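Local coordinates for PadR family transcriptional regulator (Listeria monocytogenes, PDB 6ABQ), which is a PadR-family transcription factor that probably binds operator DNA through a winged helix-turn-helix domain and appears to be regulated by a ligand, at residues E47-E50 / G51-Y54. Sequence-based numbering, arbitrary orientation. Where two conformers were deposited one is given.
Sequences EIVE and GTVY
Glu50 and Tyr54, one helical turn apart, run side by side in the same direction, and the tyrosine hydroxyl donates a very short hydrogen bond to the carboxylate, Tyr54 OH to Glu50 OE2 2.5 Å. The carboxylate plane is turned 58° from the ring, and OE2 approaches the ring obliquely while Glu50 CG and CD lie alongside Tyr54 CE2. The first torsion of Glu50, chi1 -142°, lies off the staggered positions and, with a chain extended beyond CG, sets the carboxylate beside the hydroxyl. The backbone reinforces the pairing, because Tyr54 N donates to Glu50 O at 3.0 Å, making the two residues partners at both ends.

One step earlier the first turn closes on Val49, the N-cap residue. Its carbonyl oxygen takes a well-directed bond from Val53 N (3.3 Å, 163° at the hydrogen) and a weak, bent one from Thr52 N. The cap side chain has no hydroxyl or carboxylate to offer the helix end; its CG2 instead rests 3.6 Å from Thr52 OG1. That hydroxyl, held beside its own backbone N, is hydrogen-bonded to a water 2.7 Å from OG1, and the same water accepts a hydrogen bond from Val49 N. In one of two conformers of Ile48, CG2 touches Val53 CG2 at 3.7 Å, a less certain contact.

Further out, Val53 packs on Ile36 and Thr37 of helix 33-42, Glu50 touches Tyr34 and Thr37, and Asn41 ND2 is hydrogen-bonded to Ile48 O. The turn thus starts helix 50-62 against helix 33-42, an arrangement consistent with the helix-turn-helix of PadR regulators, in which the helix corresponding to 50-62 is probably the DNA-recognition helix.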
# COMPACT_ATOMS: atom_id res chain seq x y z
N GLU B 47 11.97 -8.06 -1.27
CA GLU B 47 12.54 -7.65 0.01
C GLU B 47 11.79 -8.16 1.24
O GLU B 47 12.34 -8.09 2.34
CB GLU B 47 12.80 -6.13 0.05
CG GLU B 47 13.95 -5.71 -0.86
CD GLU B 47 14.29 -4.24 -0.79
OE1 GLU B 47 13.37 -3.40 -0.83
OE2 GLU B 47 15.50 -3.91 -0.71
N ILE B 48 10.57 -8.70 1.05
CA ILE B 48 9.81 -9.34 2.13
C ILE B 48 10.57 -10.54 2.68
O ILE B 48 10.93 -11.45 1.91
CB ILE B 48 8.38 -9.77 1.68
CG1 ILE B 48 7.45 -8.57 1.58
CG2 ILE B 48 7.74 -10.75 2.65
CD1 ILE B 48 7.10 -8.23 0.16
N VAL B 49 10.82 -10.54 3.98
CA VAL B 49 11.49 -11.63 4.66
C VAL B 49 10.45 -12.52 5.38
O VAL B 49 9.30 -12.09 5.63
CB VAL B 49 12.62 -11.14 5.61
CG1 VAL B 49 13.66 -10.31 4.84
CG2 VAL B 49 12.08 -10.35 6.81
N GLU B 50 10.86 -13.75 5.67
CA GLU B 50 10.07 -14.76 6.36
C GLU B 50 9.49 -14.27 7.69
O GLU B 50 8.32 -14.53 8.01
CB GLU B 50 10.98 -15.97 6.60
CG GLU B 50 10.34 -17.33 6.44
CD GLU B 50 11.21 -18.43 7.02
OE1 GLU B 50 12.44 -18.45 6.77
OE2 GLU B 50 10.66 -19.27 7.75
N GLY B 51 10.32 -13.56 8.45
CA GLY B 51 9.95 -12.98 9.74
C GLY B 51 8.76 -12.04 9.66
O GLY B 51 7.89 -12.09 10.54
N THR B 52 8.71 -11.21 8.61
CA THR B 52 7.55 -10.34 8.36
C THR B 52 6.28 -11.15 8.07
O THR B 52 5.22 -10.87 8.64
CB THR B 52 7.82 -9.29 7.25
OG1 THR B 52 9.03 -8.58 7.54
CG2 THR B 52 6.67 -8.26 7.13
N VAL B 53 6.41 -12.17 7.21
CA VAL B 53 5.28 -13.05 6.85
C VAL B 53 4.66 -13.70 8.10
O VAL B 53 3.44 -13.76 8.22
CB VAL B 53 5.67 -14.10 5.76
CG1 VAL B 53 4.64 -15.22 5.65
CG2 VAL B 53 5.82 -13.42 4.40
N TYR B 54 5.51 -14.13 9.04
CA TYR B 54 5.06 -14.68 10.32
C TYR B 54 4.17 -13.73 11.13
O TYR B 54 3.14 -14.17 11.66
CB TYR B 54 6.24 -15.18 11.17
CG TYR B 54 6.91 -16.43 10.62
CD1 TYR B 54 6.14 -17.52 10.19
CD2 TYR B 54 8.31 -16.54 10.55
CE1 TYR B 54 6.74 -18.67 9.69
CE2 TYR B 54 8.91 -17.69 10.07
CZ TYR B 54 8.13 -18.75 9.64
OH TYR B 54 8.71 -19.88 9.14
O HOH W 1 10.08 -7.62 5.27